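Local coordinates for protein PelD (Pseudomonas aeruginosa, PDB 4EU0) that binds the second messenger cyclic di-GMP, largely through a GGDEF-like domain, as an effector in pellicle formation, at residues H181-C186 against L231-A236. Residues are numbered along the deposited sequence; the frame is centred on the assembly and turned at random.
Sequences HGLPAC and LPLTSA. With C2E (9,9'-[(2R,3R,3aS,5S,7aR,9R,10R,10aS,12S,14aR)-3,5,10,12-tetrahydroxy-5,12-dioxidooctahydro-2H,7H-difuro[3,2-d:3',2'-j][1,3,7,9,2,8]tetraoxadiphosphacyclododecine-2,9-diyl]bis(2-amino-1,9-dihydro-6H-purin-6-one)), chain B.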
loop_
_atom_site.group_PDB
_atom_site.type_symbol
_atom_site.label_atom_id
_atom_site.label_comp_id
_atom_site.label_asym_id
_atom_site.label_seq_id
_atom_site.Cartn_x
_atom_site.Cartn_y
_atom_site.Cartn_z
ATOM N N HIS A 181 10.438 -0.066 7.064
ATOM C CA HIS A 181 11.290 0.343 5.940
ATOM C C HIS A 181 11.590 1.843 5.902
ATOM O O HIS A 181 12.292 2.315 5.008
ATOM C CB HIS A 181 10.680 -0.121 4.610
ATOM C CG HIS A 181 10.386 -1.588 4.564
ATOM N ND1 HIS A 181 11.380 -2.542 4.497
ATOM C CD2 HIS A 181 9.215 -2.264 4.581
ATOM C CE1 HIS A 181 10.832 -3.744 4.481
ATOM N NE2 HIS A 181 9.519 -3.604 4.522
ATOM N N GLY A 182 11.056 2.584 6.870
ATOM C CA GLY A 182 11.286 4.030 6.964
ATOM C C GLY A 182 10.736 4.803 5.779
ATOM O O GLY A 182 11.217 5.897 5.474
ATOM N N LEU A 183 9.730 4.236 5.108
ATOM C CA LEU A 183 9.153 4.876 3.919
ATOM C C LEU A 183 8.165 5.958 4.322
ATOM O O LEU A 183 7.405 5.768 5.267
ATOM C CB LEU A 183 8.464 3.845 3.011
ATOM C CG LEU A 183 9.392 2.784 2.407
ATOM C CD1 LEU A 183 8.589 1.924 1.442
ATOM C CD2 LEU A 183 10.588 3.396 1.706
ATOM N N PRO A 184 8.182 7.105 3.607
ATOM C CA PRO A 184 7.306 8.216 3.967
ATOM C C PRO A 184 5.878 8.087 3.446
ATOM O O PRO A 184 5.639 7.495 2.390
ATOM C CB PRO A 184 8.006 9.428 3.331
ATOM C CG PRO A 184 8.686 8.865 2.122
ATOM C CD PRO A 184 9.101 7.460 2.504
ATOM N N ALA A 185 4.938 8.624 4.219
ATOM C CA ALA A 185 3.563 8.803 3.771
ATOM C C ALA A 185 2.970 9.952 4.564
ATOM O O ALA A 185 3.484 10.299 5.627
ATOM C CB ALA A 185 2.748 7.531 3.994
ATOM N N CYS A 186 1.887 10.535 4.049
ATOM C CA CYS A 186 1.236 11.659 4.702
ATOM C C CYS A 186 -0.260 11.419 4.774
ATOM O O CYS A 186 -0.854 10.945 3.801
ATOM C CB CYS A 186 1.481 12.937 3.898
ATOM S SG CYS A 186 1.125 14.451 4.804
ATOM N N LEU A 231 -1.694 9.712 1.443
ATOM C CA LEU A 231 -0.743 9.760 0.354
ATOM C C LEU A 231 0.362 8.734 0.602
ATOM O O LEU A 231 1.377 9.056 1.232
ATOM C CB LEU A 231 -0.109 11.160 0.279
ATOM C CG LEU A 231 -1.004 12.357 -0.080
ATOM C CD1 LEU A 231 -2.003 12.693 1.030
ATOM C CD2 LEU A 231 -0.073 13.543 -0.340
ATOM N N PRO A 232 0.175 7.491 0.113
ATOM C CA PRO A 232 1.191 6.460 0.356
ATOM C C PRO A 232 2.472 6.725 -0.417
ATOM O O PRO A 232 2.445 7.375 -1.466
ATOM C CB PRO A 232 0.525 5.181 -0.183
ATOM C CG PRO A 232 -0.953 5.492 -0.212
ATOM C CD PRO A 232 -0.975 6.942 -0.621
ATOM N N LEU A 233 3.587 6.218 0.107
ATOM C CA LEU A 233 4.867 6.258 -0.595
ATOM C C LEU A 233 5.177 7.653 -1.149
ATOM O O LEU A 233 5.582 7.795 -2.283
ATOM C CB LEU A 233 4.891 5.215 -1.722
ATOM C CG LEU A 233 4.617 3.776 -1.287
ATOM C CD1 LEU A 233 4.428 2.870 -2.488
ATOM C CD2 LEU A 233 5.755 3.266 -0.420
ATOM N N THR A 234 4.987 8.667 -0.311
ATOM C CA THR A 234 5.116 10.054 -0.719
ATOM C C THR A 234 5.980 10.806 0.283
ATOM O O THR A 234 5.681 10.806 1.476
ATOM C CB THR A 234 3.724 10.692 -0.824
ATOM O OG1 THR A 234 3.016 10.053 -1.888
ATOM C CG2 THR A 234 3.815 12.198 -1.108
ATOM N N SER A 235 7.047 11.432 -0.228
ATOM C CA SER A 235 7.997 12.207 0.584
ATOM C C SER A 235 7.365 13.477 1.122
ATOM O O SER A 235 6.284 13.862 0.685
ATOM C CB SER A 235 9.234 12.581 -0.242
ATOM O OG SER A 235 8.939 13.531 -1.256
ATOM N N ALA A 236 8.053 14.135 2.052
ATOM C CA ALA A 236 7.608 15.434 2.551
ATOM C C ALA A 236 7.513 16.462 1.419
ATOM O O ALA A 236 6.564 17.249 1.374
ATOM C CB ALA A 236 8.513 15.929 3.662
HETATM P P1 C2E B . 2.487 18.213 -10.201
HETATM O O2P C2E B . 2.788 19.693 -10.109
HETATM O O1P C2E B . 1.071 17.765 -10.459
HETATM O "O5'" C2E B . 3.010 17.484 -8.880
HETATM C "C5'" C2E B . 4.303 17.736 -8.333
HETATM C "C4'" C2E B . 4.633 16.732 -7.234
HETATM O "O4'" C2E B . 3.808 16.969 -6.081
HETATM C "C3'" C2E B . 4.416 15.268 -7.601
HETATM O "O3'" C2E B . 5.542 14.633 -8.217
HETATM C "C2'" C2E B . 4.141 14.643 -6.258
HETATM O "O2'" C2E B . 5.384 14.465 -5.572
HETATM C "C1'" C2E B . 3.364 15.726 -5.540
HETATM N N9 C2E B . 1.901 15.567 -5.776
HETATM C C8 C2E B . 1.116 16.384 -6.500
HETATM N N7 C2E B . -0.172 15.952 -6.500
HETATM C C5 C2E B . -0.200 14.839 -5.745
HETATM C C6 C2E B . -1.227 13.870 -5.332
HETATM O O6 C2E B . -2.506 14.037 -5.731
HETATM N N1 C2E B . -0.859 12.832 -4.547
HETATM C C2 C2E B . 0.426 12.632 -4.144
HETATM N N2 C2E B . 0.691 11.556 -3.370
HETATM N N3 C2E B . 1.426 13.488 -4.493
HETATM C C4 C2E B . 1.171 14.578 -5.274
HETATM P P11 C2E B . 5.309 13.381 -9.204
HETATM O O21 C2E B . 6.662 12.815 -9.608
HETATM O O11 C2E B . 4.259 12.430 -8.669
HETATM O O5A C2E B . 4.714 14.103 -10.507
HETATM C C5A C2E B . 5.455 15.123 -11.173
HETATM C C4A C2E B . 4.594 15.701 -12.278
HETATM O O4A C2E B . 4.152 14.669 -13.160
HETATM C C3A C2E B . 3.309 16.297 -11.740
HETATM O O3A C2E B . 3.467 17.641 -11.336
HETATM C C2A C2E B . 2.346 16.178 -12.893
HETATM O O2A C2E B . 2.569 17.232 -13.841
HETATM C C1A C2E B . 2.774 14.856 -13.494
HETATM N N91 C2E B . 1.939 13.756 -12.938
HETATM C C81 C2E B . 2.310 12.829 -12.034
HETATM N N71 C2E B . 1.296 11.967 -11.765
HETATM C C51 C2E B . 0.241 12.348 -12.512
HETATM C C61 C2E B . -1.151 11.884 -12.727
HETATM O O61 C2E B . -1.646 10.805 -12.068
HETATM N N11 C2E B . -1.925 12.569 -13.599
HETATM C C21 C2E B . -1.465 13.653 -14.275
HETATM N N21 C2E B . -2.297 14.290 -15.136
HETATM N N31 C2E B . -0.199 14.124 -14.128
HETATM C C41 C2E B . 0.674 13.525 -13.280
#
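C186 and L231 form an antiparallel hydrogen-bonded pair where strands 185-192 and 225-231 meet. L231 N gives the short, straight bond to C186 O (2.8 Å, 167°), while C186 N returns a longer one to L231 O, at 3.2 Å. Past the pair, segment 231-236 leaves the strand and turns, and T234 N donates to P184 O from above the carbonyl plane in a bent bond (3.0 Å, 138°). Proline, lacking an N-H, can pair here through its carbonyl alone. A185 makes a CA-H...O contact, its CA 3.4 Å from L231 O; its methyl touches the same oxygen and packs by S174 and L272, close quarters that suit a small side chain.

Apolar groups lie around these bonds. L183 and L233 run side by side, pointing the same way, with CD1 of L183 3.6 Å from CD2 of L233; their branched ends also pack against helices 133-150 and 162-181, as suits leucine. The ring of P184 lies against the T234-S235 peptide, CB 3.3 Å from T234 O.

Cyclic di-GMP meets the far side of the turn. T234 has OG1 beside its own backbone N (chi1 -66°), where the hydroxyl donates to P232 O and accepts a bond from guanine N2 of the ligand at 3.1 Å. L231 CD2 packs near the same amino group, and D213, R210 and R245 also hydrogen-bond the ligand. L233 O accepts from R4, another pocket residue.

S235 caps helix 236-253 through OG to G238 N, and that helix packs on C186, L231 and T234. Strand 265-272 flanks A185 and C186 within the GGDEF-like sheet.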